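Local coordinates for VP24 (White spot syndrome virus, PDB 5HLJ), which serves as a major envelope protein of the virus, a beta-rich structural component probably anchored in the viral membrane by a transmembrane helix, at residues Y50-G53 with Q54-D58; E153-D156 with D157-H161. One frame throughout, in Å; residues are numbered along the deposited sequence.

Interaction 1: Y50-G53 with Q54-D58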
loop_
_atom_site.group_PDB
_atom_site.type_symbol
_atom_site.label_atom_id
_atom_site.label_comp_id
_atom_site.label_asym_id
_atom_site.label_seq_id
_atom_site.Cartn_x
_atom_site.Cartn_y
_atom_site.Cartn_z
ATOM N N TYR A 50 5.109 2.562 -21.767
ATOM C CA TYR A 50 6.228 3.298 -22.345
ATOM C C TYR A 50 6.424 4.596 -21.588
ATOM O O TYR A 50 5.551 5.476 -21.589
ATOM C CB TYR A 50 5.987 3.582 -23.842
ATOM C CG TYR A 50 7.155 4.197 -24.607
ATOM C CD1 TYR A 50 7.800 3.483 -25.621
ATOM C CD2 TYR A 50 7.583 5.498 -24.358
ATOM C CE1 TYR A 50 8.848 4.036 -26.343
ATOM C CE2 TYR A 50 8.634 6.059 -25.073
ATOM C CZ TYR A 50 9.260 5.317 -26.068
ATOM O OH TYR A 50 10.294 5.869 -26.779
ATOM N N VAL A 51 7.584 4.732 -20.969
ATOM C CA VAL A 51 7.886 5.947 -20.255
ATOM C C VAL A 51 8.817 6.815 -21.095
ATOM O O VAL A 51 10.025 6.580 -21.118
ATOM C CB VAL A 51 8.526 5.640 -18.885
ATOM C CG1 VAL A 51 8.798 6.917 -18.121
ATOM C CG2 VAL A 51 7.626 4.711 -18.075
ATOM N N ALA A 52 8.254 7.820 -21.774
ATOM C CA ALA A 52 9.034 8.720 -22.634
ATOM C C ALA A 52 9.966 9.625 -21.844
ATOM O O ALA A 52 9.909 9.679 -20.614
ATOM C CB ALA A 52 8.102 9.564 -23.503
ATOM N N GLY A 53 10.832 10.343 -22.550
ATOM C CA GLY A 53 11.692 11.320 -21.901
ATOM C C GLY A 53 10.914 12.483 -21.291
ATOM O O GLY A 53 9.769 12.752 -21.660
ATOM N N GLN A 54 11.545 13.187 -20.364
ATOM C CA GLN A 54 10.902 14.311 -19.698
ATOM C C GLN A 54 10.390 15.370 -20.665
ATOM O O GLN A 54 10.991 15.631 -21.701
ATOM C CB GLN A 54 11.869 14.947 -18.714
ATOM C CG GLN A 54 13.136 15.450 -19.365
ATOM C CD GLN A 54 14.240 15.710 -18.349
ATOM O OE1 GLN A 54 14.638 14.811 -17.597
ATOM N NE2 GLN A 54 14.738 16.942 -18.319
ATOM N N GLY A 55 9.262 15.971 -20.311
ATOM C CA GLY A 55 8.700 17.081 -21.057
ATOM C C GLY A 55 8.228 16.783 -22.469
ATOM O O GLY A 55 8.125 17.692 -23.293
ATOM N N THR A 56 7.944 15.519 -22.757
ATOM C CA THR A 56 7.457 15.137 -24.076
ATOM C C THR A 56 6.124 15.832 -24.364
ATOM O O THR A 56 5.215 15.809 -23.540
ATOM C CB THR A 56 7.295 13.609 -24.180
ATOM O OG1 THR A 56 8.565 12.984 -23.953
ATOM C CG2 THR A 56 6.776 13.201 -25.532
ATOM N N SER A 57 6.016 16.456 -25.529
ATOM C CA SER A 57 4.807 17.185 -25.886
ATOM C C SER A 57 3.682 16.224 -26.192
ATOM O O SER A 57 3.924 15.063 -26.512
ATOM C CB SER A 57 5.048 18.077 -27.098
ATOM O OG SER A 57 5.138 17.278 -28.259
ATOM N N ASP A 58 2.451 16.716 -26.147
ATOM C CA ASP A 58 1.303 15.852 -26.386
ATOM C C ASP A 58 1.322 15.211 -27.777
ATOM O O ASP A 58 0.956 14.037 -27.911
ATOM C CB ASP A 58 -0.006 16.621 -26.167
ATOM C CG ASP A 58 -0.449 16.650 -24.675
ATOM O OD1 ASP A 58 0.360 16.312 -23.771
ATOM O OD2 ASP A 58 -1.622 17.021 -24.412
#

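Interaction 2: E153-D156 with D157-H161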
loop_
_atom_site.group_PDB
_atom_site.type_symbol
_atom_site.label_atom_id
_atom_site.label_comp_id
_atom_site.label_asym_id
_atom_site.label_seq_id
_atom_site.Cartn_x
_atom_site.Cartn_y
_atom_site.Cartn_z
ATOM N N GLU A 153 13.203 16.467 5.157
ATOM C CA GLU A 153 14.462 17.069 4.735
ATOM C C GLU A 153 14.455 17.378 3.234
ATOM O O GLU A 153 13.810 16.666 2.455
ATOM C CB GLU A 153 15.635 16.135 5.046
ATOM C CG GLU A 153 15.940 15.872 6.542
ATOM C CD GLU A 153 15.905 17.131 7.420
ATOM O OE1 GLU A 153 16.357 18.210 6.964
ATOM O OE2 GLU A 153 15.440 17.035 8.581
ATOM N N ASP A 154 15.189 18.421 2.835
ATOM C CA ASP A 154 15.348 18.790 1.424
ATOM C C ASP A 154 15.803 17.627 0.565
ATOM O O ASP A 154 16.701 16.864 0.940
ATOM C CB ASP A 154 16.377 19.925 1.248
ATOM C CG ASP A 154 15.852 21.296 1.664
ATOM O OD1 ASP A 154 14.649 21.610 1.484
ATOM O OD2 ASP A 154 16.678 22.079 2.168
ATOM N N ILE A 155 15.218 17.525 -0.618
ATOM C CA ILE A 155 15.724 16.592 -1.608
ATOM C C ILE A 155 16.905 17.205 -2.380
ATOM O O ILE A 155 16.803 18.308 -2.923
ATOM C CB ILE A 155 14.608 16.167 -2.579
ATOM C CG1 ILE A 155 13.496 15.448 -1.804
ATOM C CG2 ILE A 155 15.161 15.280 -3.688
ATOM C CD1 ILE A 155 13.984 14.202 -1.089
ATOM N N ASP A 156 18.023 16.487 -2.410
ATOM C CA ASP A 156 19.190 16.881 -3.193
ATOM C C ASP A 156 19.778 15.657 -3.898
ATOM O O ASP A 156 19.083 14.668 -4.106
ATOM C CB ASP A 156 20.248 17.532 -2.307
ATOM C CG ASP A 156 20.724 16.611 -1.194
ATOM O OD1 ASP A 156 21.271 15.521 -1.501
ATOM O OD2 ASP A 156 20.565 16.982 -0.006
ATOM N N ASP A 157 21.065 15.705 -4.230
ATOM C CA ASP A 157 21.675 14.634 -5.015
ATOM C C ASP A 157 22.000 13.381 -4.216
ATOM O O ASP A 157 22.317 12.344 -4.792
ATOM C CB ASP A 157 22.956 15.127 -5.688
ATOM C CG ASP A 157 22.682 16.066 -6.831
ATOM O OD1 ASP A 157 22.014 15.621 -7.796
ATOM O OD2 ASP A 157 23.140 17.234 -6.772
ATOM N N THR A 158 21.937 13.469 -2.895
ATOM C CA THR A 158 22.320 12.325 -2.079
ATOM C C THR A 158 21.147 11.388 -1.815
ATOM O O THR A 158 21.347 10.223 -1.478
ATOM C CB THR A 158 22.914 12.765 -0.717
ATOM O OG1 THR A 158 21.957 13.555 0.007
ATOM C CG2 THR A 158 24.171 13.573 -0.930
ATOM N N ASN A 159 19.928 11.895 -1.980
ATOM C CA ASN A 159 18.763 11.214 -1.438
ATOM C C ASN A 159 17.525 11.284 -2.348
ATOM O O ASN A 159 16.395 11.181 -1.868
ATOM C CB ASN A 159 18.431 11.799 -0.052
ATOM C CG ASN A 159 18.000 13.268 -0.116
ATOM O OD1 ASN A 159 17.915 13.858 -1.197
ATOM N ND2 ASN A 159 17.699 13.852 1.037
ATOM N N ARG A 160 17.731 11.461 -3.649
ATOM C CA ARG A 160 16.618 11.754 -4.549
ATOM C C ARG A 160 15.997 10.536 -5.246
ATOM O O ARG A 160 15.008 10.678 -5.962
ATOM C CB ARG A 160 17.074 12.740 -5.627
ATOM C CG ARG A 160 18.061 12.149 -6.618
ATOM C CD ARG A 160 18.522 13.211 -7.595
ATOM N NE ARG A 160 18.723 12.667 -8.934
ATOM C CZ ARG A 160 19.906 12.441 -9.488
ATOM N NH1 ARG A 160 21.021 12.733 -8.822
ATOM N NH2 ARG A 160 19.969 11.936 -10.717
ATOM N N HIS A 161 16.572 9.354 -5.055
ATOM C CA HIS A 161 16.157 8.192 -5.825
ATOM C C HIS A 161 14.977 7.441 -5.207
ATOM O O HIS A 161 15.055 7.019 -4.058
ATOM C CB HIS A 161 17.335 7.241 -5.993
ATOM C CG HIS A 161 17.127 6.221 -7.068
ATOM N ND1 HIS A 161 16.778 6.565 -8.358
ATOM C CD2 HIS A 161 17.227 4.869 -7.050
ATOM C CE1 HIS A 161 16.681 5.471 -9.090
ATOM N NE2 HIS A 161 16.944 4.426 -8.317
#

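Interaction 1: Y50-G53 with Q54-D58
Thr56 folds back on Gly53 to close a type II beta turn, the bend by which the chain leaves strand 48-51 and heads for the short helix 58-61. The turn is a worked example of a side chain reinforcing a backbone bond that is itself poor. Polar contacts come first. Thr56 N reaches Gly53 O over 3.5 Å with an N-H...O angle of 136°, a weak bond. The hydroxyl does better: Thr56 OG1 donates to the same Gly53 O at 2.6 Å, approaching the carbonyl from a position tilted 30° out of its plane. It can do so because OG1 stands beside its own backbone N and opposite the carbonyl carbon (chi1 -60°), which turns N and OG1 toward one acceptor. Thr71 of strand 68-72 joins in, its OG1 bonded to both Gly53 O and Thr56 N, and so ties the two ends of the turn to the sheet. At the corners, Gln54 OE1 accepts a hydrogen bond from Asn35 ND2 of strand 33-42, and Gly55 carries the positive phi expected at the third position of this turn type. Beyond the turn, Ser57 occupies the N-cap of helix 58-61, with a weak bond from Glu60 N to its OG. The apolar contribution is small. The methyl of Ala52 lies in plane at the ring edge of Tyr50 and also points at the threonine across the bend, Ala52 CB standing 3.5 Å from Thr56 OG1.

Interaction 2: E153-D156 with D157-H161
Asn159 grips the backbone on both sides of Ile155, while the carboxylate of Asp156 forms an Asx turn with Thr158; together they shape the loop between strands 141-151 and 161-170. The principle illustrated is that side-chain amides and carboxylates can give an irregular loop the order that regular backbone pairing gives a sheet. The amide clamp uses both ends of one flat group. Asn159 ND2 donates to Asp154 O at 3.2 Å, nearly straight at 176° and with the acceptor in the amide plane, and Asn159 OD1 accepts from Asp156 N at 2.9 Å. With CG set between its own backbone N and carbonyl carbon (chi1 65°), the amide is brought back over the preceding residues, and the two bonds fix its rotation. In the Asx turn, Asp156 OD1 receives Thr158 N at 2.6 Å, nearly head-on, and Thr158 OG1, also at 2.6 Å, through its syn lone pair. Two donors on one oxygen would be expected to favour the ionised carboxylate. Within 157-161, Arg160 NH1 meets Asp157 OD1 in a salt bridge of 3.2 Å. Outside partners anchor the loop: Ser88 OG bonds to Ile155 O and Ser88 N to Asp154 OD1, and Arg160 has a backbone bond with Gly27 of strand 19-28. In the apolar part of the contact, the buried Ile155 and the side chain of Arg160 meet at about a right angle, Ile155 CG2 lying 3.7 Å from Arg160 CB.

Both contacts are local bends at the ends of strands in a mixed sheet, and they come in series along the chain, interaction 1 closing long before interaction 2 opens. Their centres lie about 23 Å apart, with nearest atoms about 9 Å from each other, and they do not touch. Interaction 1 follows strand 48-51, which runs between strands 68-72 and 33-42. Interaction 2 links strands 141-151 and 161-170, which are not neighbours in the sheet, so its loop carries the chain from one part of the sheet to another. One bend thus leads from a strand into the short helix 58-61, while the other joins two strands far apart in the sheet order of this beta-rich envelope protein.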